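Local atomic coordinates of protocadherin gamma-B3 (Homo sapiens, PDB entry 5K8R), a protein that probably mediates calcium-dependent cell adhesion through its extracellular cadherin repeats, the first four of which form this fragment, and may help establish neuronal connections. Residues I60-I65 and P130-N135; D95-P100 and P190-T195; P101-N106 and E125-P130; Y141-P146 and H179-A184; P146-I151 and P162-K167. All blocks are in the same frame, centred on the assembly; numbering follows the deposited sequence.

Contact 1: I60-I65 and P130-N135; sequences IDREEI and PDVGVN. With CA (calcium ion), chain D; CA (calcium ion), chain B; CA (calcium ion), chain C.
E63 and D131 meet as adjacent ligands on one calcium ion (chain D), their carboxylate planes turned 74° apart. E63 OE2 lies 2.9 Å from D131 OD1, and the shared metal probably offsets the repulsion of the two acids. E63 chelates this ion with both oxygens, and its OE1 bridges on to the calcium of chain C at 2.4 Å, which D61 OD1 also binds. D131 reaches a second calcium too, its OD2 2.5 Å from the ion of chain B.

R62 comes in beside them. Its chain bends at chi2 (-146°) and chi3 (60°), which folds the guanidinium back toward E63. There R62 NH2 makes a salt bridge of 2.7 Å to E63 OE2, approaching from above the carboxylate plane. V132 lays CG2 over the centre of one guanidinium face, 3.6 Å from R62 CZ, and P130 O sits at the guanidinium edge. E63 CG rests against P130 CB. D61 caps the helix 62-65, accepting from E63 N with OD1.

D61-R62-E63 is the DRE motif of one cadherin repeat and D129-P130-D131 the DXD motif of the next, meeting here in the calcium-filled junction between repeats.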
# COMPACT_ATOMS: atom_id res chain seq x y z
N ILE A 60 -15.25 36.16 -42.01
CA ILE A 60 -15.50 36.68 -40.67
C ILE A 60 -15.73 35.50 -39.73
O ILE A 60 -16.86 35.01 -39.59
CB ILE A 60 -16.69 37.66 -40.65
CG1 ILE A 60 -16.43 38.81 -41.63
CG2 ILE A 60 -16.93 38.19 -39.25
CD1 ILE A 60 -17.54 39.83 -41.67
N ASP A 61 -14.67 35.04 -39.08
CA ASP A 61 -14.75 33.93 -38.14
C ASP A 61 -14.90 34.49 -36.73
O ASP A 61 -13.97 35.11 -36.20
CB ASP A 61 -13.50 33.04 -38.24
CG ASP A 61 -13.47 31.95 -37.19
OD1 ASP A 61 -14.55 31.50 -36.76
OD2 ASP A 61 -12.36 31.54 -36.80
N ARG A 62 -16.07 34.28 -36.13
CA ARG A 62 -16.33 34.83 -34.80
C ARG A 62 -15.42 34.22 -33.74
O ARG A 62 -15.07 34.89 -32.76
CB ARG A 62 -17.80 34.62 -34.42
CG ARG A 62 -18.23 35.39 -33.19
CD ARG A 62 -19.26 34.61 -32.38
NE ARG A 62 -18.72 33.33 -31.94
CZ ARG A 62 -17.96 33.18 -30.86
NH1 ARG A 62 -17.64 34.22 -30.11
NH2 ARG A 62 -17.51 31.97 -30.53
N GLU A 63 -15.03 32.95 -33.92
CA GLU A 63 -14.15 32.31 -32.95
C GLU A 63 -12.78 32.98 -32.92
O GLU A 63 -12.19 33.15 -31.85
CB GLU A 63 -14.02 30.82 -33.26
CG GLU A 63 -15.15 29.97 -32.71
CD GLU A 63 -16.47 30.22 -33.42
OE1 GLU A 63 -16.48 30.26 -34.67
OE2 GLU A 63 -17.49 30.39 -32.73
N GLU A 64 -12.26 33.36 -34.09
CA GLU A 64 -10.94 33.99 -34.14
C GLU A 64 -11.00 35.46 -33.76
O GLU A 64 -10.01 36.02 -33.27
CB GLU A 64 -10.34 33.83 -35.54
CG GLU A 64 -8.89 34.27 -35.65
CD GLU A 64 -8.33 34.06 -37.04
OE1 GLU A 64 -9.10 33.66 -37.94
OE2 GLU A 64 -7.12 34.30 -37.24
N ILE A 65 -12.15 36.11 -33.96
CA ILE A 65 -12.27 37.54 -33.69
C ILE A 65 -12.58 37.80 -32.22
O ILE A 65 -11.88 38.57 -31.55
CB ILE A 65 -13.34 38.17 -34.60
CG1 ILE A 65 -12.91 38.07 -36.07
CG2 ILE A 65 -13.60 39.61 -34.21
CD1 ILE A 65 -13.99 38.48 -37.05
N PRO A 130 -15.25 25.97 -28.89
CA PRO A 130 -14.93 27.38 -29.14
C PRO A 130 -16.14 28.24 -29.46
O PRO A 130 -16.00 29.47 -29.55
CB PRO A 130 -13.96 27.32 -30.32
CG PRO A 130 -14.29 26.05 -31.01
CD PRO A 130 -14.72 25.08 -29.94
N ASP A 131 -17.32 27.65 -29.65
CA ASP A 131 -18.53 28.43 -29.87
C ASP A 131 -18.98 29.07 -28.56
O ASP A 131 -18.35 28.92 -27.50
CB ASP A 131 -19.63 27.54 -30.45
CG ASP A 131 -19.28 27.00 -31.82
OD1 ASP A 131 -18.55 27.69 -32.57
OD2 ASP A 131 -19.73 25.88 -32.16
N VAL A 132 -20.08 29.81 -28.62
CA VAL A 132 -20.64 30.49 -27.46
C VAL A 132 -22.15 30.25 -27.42
O VAL A 132 -22.74 29.75 -28.38
CB VAL A 132 -20.34 32.01 -27.46
CG1 VAL A 132 -18.85 32.25 -27.21
CG2 VAL A 132 -20.78 32.64 -28.77
N GLY A 133 -22.75 30.62 -26.30
CA GLY A 133 -24.19 30.44 -26.15
C GLY A 133 -24.56 28.97 -26.09
O GLY A 133 -23.85 28.14 -25.50
N VAL A 134 -25.69 28.63 -26.71
CA VAL A 134 -26.13 27.24 -26.75
C VAL A 134 -25.26 26.40 -27.67
O VAL A 134 -25.25 25.17 -27.55
CB VAL A 134 -27.61 27.16 -27.18
CG1 VAL A 134 -28.50 27.87 -26.17
CG2 VAL A 134 -27.80 27.74 -28.57
N ASN A 135 -24.52 27.03 -28.58
CA ASN A 135 -23.67 26.28 -29.49
C ASN A 135 -22.49 25.63 -28.78
O ASN A 135 -21.87 24.72 -29.34
CB ASN A 135 -23.17 27.18 -30.62
CG ASN A 135 -24.30 27.79 -31.43
OD1 ASN A 135 -25.39 27.23 -31.50
ND2 ASN A 135 -24.04 28.94 -32.04
CA CA D . -19.14 29.44 -34.20
CA CA B . -20.31 23.78 -30.91
CA CA C . -16.49 30.10 -37.10

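Contact 2: D95-P100 and P190-T195. With CA (calcium ion), chain D; CA (calcium ion), chain B; CA (calcium ion), chain C.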
# COMPACT_ATOMS: atom_id res chain seq x y z
N ASP A 95 -23.20 34.10 -33.73
CA ASP A 95 -22.48 32.83 -33.66
C ASP A 95 -23.30 31.72 -34.30
O ASP A 95 -24.51 31.62 -34.09
CB ASP A 95 -22.16 32.47 -32.21
CG ASP A 95 -21.40 31.17 -32.08
OD1 ASP A 95 -20.43 30.96 -32.84
OD2 ASP A 95 -21.77 30.34 -31.22
N ILE A 96 -22.62 30.88 -35.08
CA ILE A 96 -23.22 29.67 -35.63
C ILE A 96 -22.49 28.47 -35.06
O ILE A 96 -21.34 28.56 -34.62
CB ILE A 96 -23.18 29.64 -37.18
CG1 ILE A 96 -21.74 29.59 -37.68
CG2 ILE A 96 -23.90 30.86 -37.75
CD1 ILE A 96 -21.62 29.56 -39.19
N ASN A 97 -23.17 27.32 -35.05
CA ASN A 97 -22.61 26.09 -34.49
C ASN A 97 -21.82 25.38 -35.58
O ASN A 97 -22.24 24.37 -36.15
CB ASN A 97 -23.71 25.21 -33.92
CG ASN A 97 -23.16 24.03 -33.14
OD1 ASN A 97 -22.11 24.13 -32.50
ND2 ASN A 97 -23.86 22.91 -33.20
N ASP A 98 -20.64 25.92 -35.87
CA ASP A 98 -19.75 25.35 -36.88
C ASP A 98 -18.51 24.71 -36.27
O ASP A 98 -17.55 24.41 -36.99
CB ASP A 98 -19.35 26.42 -37.89
CG ASP A 98 -18.67 27.61 -37.25
OD1 ASP A 98 -18.87 27.83 -36.04
OD2 ASP A 98 -17.94 28.33 -37.96
N ASN A 99 -18.50 24.48 -34.96
CA ASN A 99 -17.39 23.85 -34.27
C ASN A 99 -17.91 22.73 -33.38
O ASN A 99 -18.84 22.96 -32.58
CB ASN A 99 -16.60 24.86 -33.44
CG ASN A 99 -15.77 25.79 -34.30
OD1 ASN A 99 -16.00 27.00 -34.33
ND2 ASN A 99 -14.78 25.24 -34.99
N PRO A 100 -17.36 21.53 -33.47
CA PRO A 100 -17.80 20.45 -32.59
C PRO A 100 -17.10 20.53 -31.25
O PRO A 100 -16.04 21.16 -31.13
CB PRO A 100 -17.38 19.19 -33.36
CG PRO A 100 -16.14 19.62 -34.07
CD PRO A 100 -16.36 21.07 -34.44
N PRO A 190 -26.58 22.50 -36.74
CA PRO A 190 -27.04 21.20 -36.24
C PRO A 190 -26.23 20.72 -35.03
O PRO A 190 -25.21 21.33 -34.70
CB PRO A 190 -26.81 20.27 -37.43
CG PRO A 190 -25.63 20.87 -38.12
CD PRO A 190 -25.75 22.36 -37.94
N SER A 191 -26.69 19.65 -34.39
CA SER A 191 -25.99 19.13 -33.22
C SER A 191 -24.65 18.53 -33.63
O SER A 191 -24.57 17.77 -34.60
CB SER A 191 -26.85 18.08 -32.52
OG SER A 191 -28.04 18.66 -32.00
N ARG A 192 -23.61 18.88 -32.89
CA ARG A 192 -22.27 18.32 -33.08
C ARG A 192 -21.84 17.63 -31.79
O ARG A 192 -22.15 18.10 -30.69
CB ARG A 192 -21.27 19.41 -33.47
CG ARG A 192 -21.47 19.94 -34.89
CD ARG A 192 -20.50 21.06 -35.21
NE ARG A 192 -20.09 21.03 -36.61
CZ ARG A 192 -20.78 21.56 -37.61
NH1 ARG A 192 -21.93 22.17 -37.37
NH2 ARG A 192 -20.32 21.49 -38.85
N SER A 193 -21.11 16.52 -31.94
CA SER A 193 -20.75 15.70 -30.80
C SER A 193 -19.32 15.20 -30.95
O SER A 193 -18.70 15.31 -32.02
CB SER A 193 -21.71 14.51 -30.64
OG SER A 193 -21.66 13.66 -31.78
N CYS A 194 -18.79 14.63 -29.87
CA CYS A 194 -17.49 13.98 -29.88
C CYS A 194 -17.46 12.93 -28.79
O CYS A 194 -18.25 12.97 -27.84
CB CYS A 194 -16.35 14.99 -29.69
SG CYS A 194 -16.28 15.71 -28.04
N THR A 195 -16.55 11.97 -28.94
CA THR A 195 -16.45 10.85 -28.02
C THR A 195 -15.04 10.71 -27.48
O THR A 195 -14.06 11.04 -28.15
CB THR A 195 -16.87 9.53 -28.70
OG1 THR A 195 -16.10 9.35 -29.89
CG2 THR A 195 -18.35 9.55 -29.05
CA CA D . -19.14 29.44 -34.20
CA CA B . -20.31 23.78 -30.91
CA CA C . -16.49 30.10 -37.10
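The two backbones come nearest at P100 and R192, whose CA atoms are 5.0 Å apart, and N97 is the centre of an inverse gamma turn that faces P190. Residues 95-99 form the DXNDN linker motif of cadherins, here joining the first repeat to the second, while 190-195 leads into the strand 193-203 of the second repeat.

R192 has the largest share of the contact. Its CB packs on P100 CB, its CD lies 3.6 Å from P100 N, and a bend at chi3 (145°) brings the guanidinium over the linker backbone, with D98 CA above one face, toward the rim. NH1 ends up very near N97 O, but at an angle too poor to count as a bond. With an alanine here, P100 and the backbone of N97 to N99 would probably lose the cover of this long side chain, leaving a gap on the surface of the linker.

N97 divides its amide: OD1 binds the calcium of chain B at 2.4 Å, and ND2 gives P190 O a weak hydrogen bond. D129, D131, N135 and D186 of the second repeat complete that site, together with N99 O. D98 spans the other two ions, its OD1 2.5 Å from the calcium of chain D and its OD2 2.4 Å from that of chain C.

Contact 3: P101-N106 and E125-P130; sequences PTFSQN and ESAQDP. With CA (calcium ion), chain B.
T102 and Q128 form a single antiparallel hydrogen-bonded bridge between two otherwise irregular segments: T102 N to Q128 O and Q128 N to T102 O are both 2.9 Å. This is the tight end of the contact. On its inner side A127 CB sits over the face of the F103 ring, a CH-pi contact 4.1 Å from the centroid, while E125 O lies at the ring edge, 3.4 Å from F103 CE2. With CG beside the backbone N (chi1 -73°), the ring reaches A127 and the strands behind it, touching L182, A184, C194 and Y140. A serine in its place is likely to leave A127 without the face it rests on and open a gap between this loop and the strands it touches. P101 CB adds apolar contact with A127 CB at 4.2 Å.

The far end is looser and more exposed. S104 OG points at E125 OE2, though the modelled separation is too short to trust, and a water joins E125 OE1 to Q105 N. Nearby, N253 of the second subunit accepts a hydrogen bond from S126 N.

The bridge lies next to D129, whose carboxylate binds the calcium of chain B through OD1 at 2.7 Å and OD2 at 2.4 Å, with Q138 as a further polar partner. Backbone pairing and apolar packing thus probably help place a metal ligand.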
# COMPACT_ATOMS: atom_id res chain seq x y z
N PRO A 101 -17.66 19.91 -30.21
CA PRO A 101 -16.93 19.80 -28.94
C PRO A 101 -15.71 18.91 -29.11
O PRO A 101 -15.57 18.17 -30.08
CB PRO A 101 -17.96 19.18 -27.99
CG PRO A 101 -18.92 18.47 -28.89
CD PRO A 101 -19.00 19.30 -30.13
N THR A 102 -14.81 18.99 -28.13
CA THR A 102 -13.58 18.23 -28.19
C THR A 102 -13.11 17.88 -26.79
O THR A 102 -13.31 18.64 -25.84
CB THR A 102 -12.48 19.00 -28.93
OG1 THR A 102 -11.23 18.30 -28.81
CG2 THR A 102 -12.32 20.40 -28.36
N PHE A 103 -12.51 16.70 -26.66
CA PHE A 103 -11.83 16.29 -25.45
C PHE A 103 -10.32 16.41 -25.63
O PHE A 103 -9.80 16.42 -26.75
CB PHE A 103 -12.19 14.85 -25.08
CG PHE A 103 -13.58 14.70 -24.52
CD1 PHE A 103 -14.62 14.29 -25.34
CD2 PHE A 103 -13.84 14.96 -23.19
CE1 PHE A 103 -15.90 14.14 -24.83
CE2 PHE A 103 -15.12 14.82 -22.68
CZ PHE A 103 -16.15 14.41 -23.50
N SER A 104 -9.61 16.52 -24.50
CA SER A 104 -8.17 16.72 -24.55
C SER A 104 -7.46 15.51 -25.15
O SER A 104 -6.51 15.66 -25.93
CB SER A 104 -7.62 17.01 -23.16
OG SER A 104 -8.20 18.19 -22.62
N GLN A 105 -7.91 14.31 -24.81
CA GLN A 105 -7.31 13.08 -25.32
C GLN A 105 -8.41 12.08 -25.64
O GLN A 105 -9.48 12.08 -25.02
CB GLN A 105 -6.31 12.49 -24.33
CG GLN A 105 -6.85 12.30 -22.93
CD GLN A 105 -5.78 11.85 -21.95
OE1 GLN A 105 -4.60 11.76 -22.30
NE2 GLN A 105 -6.18 11.55 -20.72
N ASN A 106 -8.13 11.22 -26.62
CA ASN A 106 -9.13 10.24 -27.05
C ASN A 106 -9.34 9.16 -25.99
O ASN A 106 -10.46 8.68 -25.81
CB ASN A 106 -8.71 9.61 -28.38
CG ASN A 106 -8.55 10.64 -29.48
OD1 ASN A 106 -7.49 10.74 -30.11
ND2 ASN A 106 -9.60 11.42 -29.73
N GLU A 125 -13.04 14.88 -17.06
CA GLU A 125 -12.68 16.07 -17.82
C GLU A 125 -13.84 16.50 -18.71
O GLU A 125 -14.41 15.68 -19.44
CB GLU A 125 -11.43 15.81 -18.66
CG GLU A 125 -11.04 16.99 -19.53
CD GLU A 125 -9.65 16.85 -20.12
OE1 GLU A 125 -9.16 15.70 -20.24
OE2 GLU A 125 -9.04 17.89 -20.45
N SER A 126 -14.18 17.78 -18.65
CA SER A 126 -15.27 18.30 -19.46
C SER A 126 -14.80 18.56 -20.89
O SER A 126 -13.60 18.68 -21.17
CB SER A 126 -15.82 19.59 -18.84
OG SER A 126 -16.94 20.07 -19.57
N ALA A 127 -15.76 18.63 -21.80
CA ALA A 127 -15.46 18.93 -23.19
C ALA A 127 -15.35 20.44 -23.40
O ALA A 127 -15.92 21.24 -22.66
CB ALA A 127 -16.53 18.35 -24.11
N GLN A 128 -14.59 20.82 -24.43
CA GLN A 128 -14.40 22.21 -24.78
C GLN A 128 -15.01 22.50 -26.14
O GLN A 128 -15.04 21.63 -27.02
CB GLN A 128 -12.91 22.59 -24.79
CG GLN A 128 -12.26 22.55 -23.41
CD GLN A 128 -10.85 23.11 -23.42
OE1 GLN A 128 -10.33 23.49 -24.46
NE2 GLN A 128 -10.23 23.15 -22.25
N ASP A 129 -15.49 23.72 -26.31
CA ASP A 129 -16.18 24.13 -27.53
C ASP A 129 -15.91 25.61 -27.78
O ASP A 129 -16.30 26.46 -26.97
CB ASP A 129 -17.68 23.86 -27.42
CG ASP A 129 -18.37 23.84 -28.76
OD1 ASP A 129 -18.13 24.74 -29.59
OD2 ASP A 129 -19.17 22.91 -29.00
N PRO A 130 -15.25 25.97 -28.89
CA PRO A 130 -14.93 27.38 -29.14
C PRO A 130 -16.14 28.24 -29.46
O PRO A 130 -16.00 29.47 -29.55
CB PRO A 130 -13.96 27.32 -30.32
CG PRO A 130 -14.29 26.05 -31.01
CD PRO A 130 -14.72 25.08 -29.94
CA CA B . -20.31 23.78 -30.91
O HOH W 1 -9.97 14.15 -22.60

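Contact 4: Y141-P146 and H179-A184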
# COMPACT_ATOMS: atom_id res chain seq x y z
N TYR A 141 -23.20 12.10 -22.11
CA TYR A 141 -23.86 10.81 -22.02
C TYR A 141 -22.80 9.72 -21.88
O TYR A 141 -21.82 9.70 -22.62
CB TYR A 141 -24.71 10.53 -23.26
CG TYR A 141 -25.77 11.58 -23.54
CD1 TYR A 141 -27.04 11.48 -22.98
CD2 TYR A 141 -25.50 12.66 -24.37
CE1 TYR A 141 -28.00 12.43 -23.24
CE2 TYR A 141 -26.46 13.62 -24.63
CZ TYR A 141 -27.71 13.50 -24.06
OH TYR A 141 -28.68 14.45 -24.31
N LEU A 142 -23.01 8.82 -20.92
CA LEU A 142 -22.14 7.67 -20.72
C LEU A 142 -22.82 6.42 -21.26
O LEU A 142 -24.00 6.19 -20.99
CB LEU A 142 -21.80 7.49 -19.24
CG LEU A 142 -20.84 6.35 -18.91
CD1 LEU A 142 -19.41 6.73 -19.26
CD2 LEU A 142 -20.94 5.95 -17.44
N SER A 143 -22.08 5.63 -22.02
CA SER A 143 -22.62 4.38 -22.53
C SER A 143 -22.94 3.45 -21.36
O SER A 143 -22.21 3.44 -20.36
CB SER A 143 -21.63 3.72 -23.49
OG SER A 143 -21.37 4.56 -24.60
N PRO A 144 -24.01 2.66 -21.45
CA PRO A 144 -24.41 1.82 -20.31
C PRO A 144 -23.31 0.84 -19.91
O PRO A 144 -22.72 0.16 -20.75
CB PRO A 144 -25.65 1.09 -20.83
CG PRO A 144 -26.19 1.98 -21.90
CD PRO A 144 -24.99 2.61 -22.55
N ASP A 145 -23.04 0.79 -18.61
CA ASP A 145 -22.05 -0.11 -18.03
C ASP A 145 -22.60 -0.64 -16.71
O ASP A 145 -23.23 0.12 -15.95
CB ASP A 145 -20.71 0.60 -17.79
CG ASP A 145 -19.60 -0.36 -17.39
OD1 ASP A 145 -19.47 -0.64 -16.18
OD2 ASP A 145 -18.87 -0.83 -18.28
N PRO A 146 -22.40 -1.93 -16.42
CA PRO A 146 -22.99 -2.49 -15.19
C PRO A 146 -22.41 -1.92 -13.91
O PRO A 146 -23.07 -2.01 -12.86
CB PRO A 146 -22.68 -3.99 -15.31
CG PRO A 146 -22.42 -4.22 -16.77
CD PRO A 146 -21.78 -2.96 -17.26
N HIS A 179 -13.94 -0.48 -19.61
CA HIS A 179 -13.81 0.41 -20.76
C HIS A 179 -15.13 1.14 -20.97
O HIS A 179 -16.13 0.55 -21.38
CB HIS A 179 -13.41 -0.38 -22.01
CG HIS A 179 -12.09 -1.08 -21.88
ND1 HIS A 179 -10.90 -0.45 -22.15
CD2 HIS A 179 -11.78 -2.34 -21.50
CE1 HIS A 179 -9.90 -1.30 -21.95
NE2 HIS A 179 -10.41 -2.45 -21.55
N LEU A 180 -15.13 2.44 -20.68
CA LEU A 180 -16.30 3.29 -20.77
C LEU A 180 -16.18 4.24 -21.95
O LEU A 180 -15.08 4.56 -22.41
CB LEU A 180 -16.50 4.09 -19.47
CG LEU A 180 -16.38 3.30 -18.17
CD1 LEU A 180 -16.58 4.22 -16.97
CD2 LEU A 180 -17.36 2.15 -18.13
N VAL A 181 -17.33 4.71 -22.43
CA VAL A 181 -17.42 5.63 -23.55
C VAL A 181 -18.21 6.85 -23.11
O VAL A 181 -19.31 6.72 -22.56
CB VAL A 181 -18.06 4.98 -24.79
CG1 VAL A 181 -18.09 5.96 -25.95
CG2 VAL A 181 -17.31 3.72 -25.17
N LEU A 182 -17.68 8.03 -23.36
CA LEU A 182 -18.30 9.28 -23.01
C LEU A 182 -18.53 10.10 -24.25
O LEU A 182 -17.66 10.26 -25.06
CB LEU A 182 -17.40 10.03 -22.06
CG LEU A 182 -17.71 11.41 -21.54
CD1 LEU A 182 -18.96 11.38 -20.73
CD2 LEU A 182 -16.60 12.02 -20.76
N THR A 183 -19.71 10.64 -24.39
CA THR A 183 -20.08 11.44 -25.55
C THR A 183 -20.55 12.82 -25.10
O THR A 183 -21.28 12.94 -24.11
CB THR A 183 -21.17 10.75 -26.38
OG1 THR A 183 -20.73 9.44 -26.75
CG2 THR A 183 -21.48 11.54 -27.65
N ALA A 184 -20.14 13.85 -25.83
CA ALA A 184 -20.56 15.22 -25.58
C ALA A 184 -21.25 15.76 -26.83
O ALA A 184 -20.66 15.75 -27.92
CB ALA A 184 -19.36 16.10 -25.20
O HOH W 2 -21.52 7.83 -24.84
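Y141 and T183 form an antiparallel hydrogen-bonded pair: Y141 N to T183 O and T183 N to Y141 O are each 2.9 Å. One step on, L142 and L182 make the non-hydrogen-bonded pair, and S143 N continues the register with a nearly straight bond (170°) to V181 O.

The apolar contact is between L142 CD1 and L180 CB, 3.9 Å apart. L180 also sets a methyl against a carboxylate, its CD2 3.3 Å from D145 OD2, the side chains crossing at about a right angle; D145 OD1 is held by H147 N. S143 OG rests 3.3 Å from V181 CB.

A water adds polar links on the side of Y141 and T183. It donates to Y141 O at 2.9 Å and lies 2.6 Å from T183 OG1, with S143 OG also within bonding distance.

In this outermost strand of the second cadherin repeat the chemistry splits by face: leucines turn in toward L150 and F148 of the facing sheet, while hydroxyls and water finish the other side.

Contact 5: P146-I151 and P162-K167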
# COMPACT_ATOMS: atom_id res chain seq x y z
N PRO A 146 -22.40 -1.93 -16.42
CA PRO A 146 -22.99 -2.49 -15.19
C PRO A 146 -22.41 -1.92 -13.91
O PRO A 146 -23.07 -2.01 -12.86
CB PRO A 146 -22.68 -3.99 -15.31
CG PRO A 146 -22.42 -4.22 -16.77
CD PRO A 146 -21.78 -2.96 -17.26
N HIS A 147 -21.21 -1.34 -13.94
CA HIS A 147 -20.57 -0.84 -12.73
C HIS A 147 -20.59 0.67 -12.58
O HIS A 147 -20.65 1.16 -11.45
CB HIS A 147 -19.10 -1.31 -12.67
CG HIS A 147 -18.95 -2.78 -12.43
ND1 HIS A 147 -19.10 -3.72 -13.43
CD2 HIS A 147 -18.65 -3.47 -11.30
CE1 HIS A 147 -18.90 -4.92 -12.93
NE2 HIS A 147 -18.63 -4.80 -11.64
N PHE A 148 -20.55 1.42 -13.67
CA PHE A 148 -20.44 2.87 -13.62
C PHE A 148 -21.62 3.53 -14.31
O PHE A 148 -22.08 3.07 -15.36
CB PHE A 148 -19.14 3.35 -14.27
CG PHE A 148 -17.90 2.90 -13.55
CD1 PHE A 148 -17.34 3.68 -12.55
CD2 PHE A 148 -17.29 1.70 -13.88
CE1 PHE A 148 -16.20 3.27 -11.89
CE2 PHE A 148 -16.15 1.29 -13.23
CZ PHE A 148 -15.60 2.07 -12.23
N SER A 149 -22.10 4.61 -13.71
CA SER A 149 -23.06 5.52 -14.32
C SER A 149 -22.46 6.92 -14.35
O SER A 149 -21.31 7.14 -13.94
CB SER A 149 -24.40 5.51 -13.57
OG SER A 149 -25.08 4.28 -13.78
N LEU A 150 -23.24 7.88 -14.83
CA LEU A 150 -22.79 9.26 -14.95
C LEU A 150 -23.84 10.20 -14.38
O LEU A 150 -25.04 10.02 -14.63
CB LEU A 150 -22.49 9.61 -16.41
CG LEU A 150 -21.94 11.01 -16.72
CD1 LEU A 150 -20.86 10.94 -17.77
CD2 LEU A 150 -23.05 11.94 -17.17
N ILE A 151 -23.39 11.19 -13.62
CA ILE A 151 -24.24 12.28 -13.17
C ILE A 151 -23.74 13.56 -13.84
O ILE A 151 -22.54 13.73 -14.06
CB ILE A 151 -24.23 12.42 -11.63
CG1 ILE A 151 -22.84 12.79 -11.12
CG2 ILE A 151 -24.71 11.14 -10.98
CD1 ILE A 151 -22.77 12.95 -9.61
N PRO A 162 -19.54 16.73 -16.31
CA PRO A 162 -19.95 15.38 -15.91
C PRO A 162 -19.12 14.83 -14.76
O PRO A 162 -18.00 15.29 -14.49
CB PRO A 162 -19.73 14.57 -17.18
CG PRO A 162 -18.52 15.22 -17.80
CD PRO A 162 -18.57 16.69 -17.42
N GLU A 163 -19.67 13.83 -14.07
CA GLU A 163 -18.97 13.11 -13.01
C GLU A 163 -19.32 11.63 -13.11
O GLU A 163 -20.49 11.28 -13.33
CB GLU A 163 -19.34 13.64 -11.62
CG GLU A 163 -18.74 14.99 -11.28
CD GLU A 163 -19.11 15.45 -9.88
OE1 GLU A 163 -20.11 14.93 -9.33
OE2 GLU A 163 -18.41 16.33 -9.34
N LEU A 164 -18.31 10.78 -12.97
CA LEU A 164 -18.52 9.35 -12.97
C LEU A 164 -18.94 8.89 -11.58
O LEU A 164 -18.39 9.33 -10.57
CB LEU A 164 -17.24 8.63 -13.40
CG LEU A 164 -17.35 7.18 -13.86
CD1 LEU A 164 -18.18 7.09 -15.14
CD2 LEU A 164 -15.97 6.59 -14.07
N VAL A 165 -19.94 8.01 -11.52
CA VAL A 165 -20.46 7.52 -10.25
C VAL A 165 -20.43 6.00 -10.25
O VAL A 165 -20.76 5.36 -11.26
CB VAL A 165 -21.88 8.06 -9.96
CG1 VAL A 165 -22.85 7.67 -11.07
CG2 VAL A 165 -22.38 7.58 -8.61
N LEU A 166 -20.03 5.42 -9.12
CA LEU A 166 -19.95 3.98 -8.96
C LEU A 166 -21.26 3.47 -8.36
O LEU A 166 -21.63 3.86 -7.25
CB LEU A 166 -18.77 3.61 -8.06
CG LEU A 166 -18.43 2.13 -7.91
CD1 LEU A 166 -17.74 1.62 -9.16
CD2 LEU A 166 -17.56 1.90 -6.68
N LYS A 167 -21.95 2.60 -9.10
CA LYS A 167 -23.20 2.02 -8.63
C LYS A 167 -23.08 0.56 -8.21
O LYS A 167 -24.00 0.03 -7.58
CB LYS A 167 -24.29 2.16 -9.70
CG LYS A 167 -23.96 1.50 -11.02
CD LYS A 167 -25.12 1.60 -11.99
CE LYS A 167 -24.80 0.95 -13.32
NZ LYS A 167 -25.94 1.04 -14.27
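P162 starts the pairing with its ring CB 3.8 Å from L150 CD1. E163 then forms a hydrogen-bonded antiparallel pair with I151, both bonds 2.9 Å (E163 N to I151 O, I151 N to E163 O). Its CB lies against I151 CG1; chi1 of 64° sets that CG1 between the backbone N and carbonyl carbon, which lays I151 CD1 3.3 Å from E163 OE1.

L164 turns to the other face, where CD2 reaches 3.6 Å to F148 CD1. V165 pairs with S149 by two further backbone bonds, and V165 CG1 packs 3.6 Å from S149 CB. L166 sets its CD1 over the face of the F148 ring, a CH-pi contact 4.0 Å from the centroid. K167 N closes the series on H147 O at 3.0 Å, and its extended chain runs alongside S149, where NZ gives OG a weak hydrogen bond.

These are the two strands of a hairpin in the second cadherin repeat. F148, L164 and L166 face inward, F148 and L164 meeting L180 of the opposite sheet. The other face carries S149, I151, E163 and V165, with K167 beyond the strand end, so the hairpin is amphipathic and its leucine-phenylalanine face joins the core.

How the contacts relate
From the N terminus, the chain passes 60-65 and runs through the linker 95-100 before 130-135 closes contact 1; 190-195 closes contact 2 much later, so these two loops cross, and they share all three calcium ions. Contact 3 lies nested inside both, touching the calcium of chain B and sharing P130 with contact 1. Contact 4 follows contacts 1 and 3 in series and is nested within contact 2, whose C194 bonds to A184. Contact 5, the hairpin, sits inside contact 4 and shares P146 with it. Together they join the first repeat to the second at the calcium junction, then tie the second repeat's two sheets, where L142 and L182 meet L150.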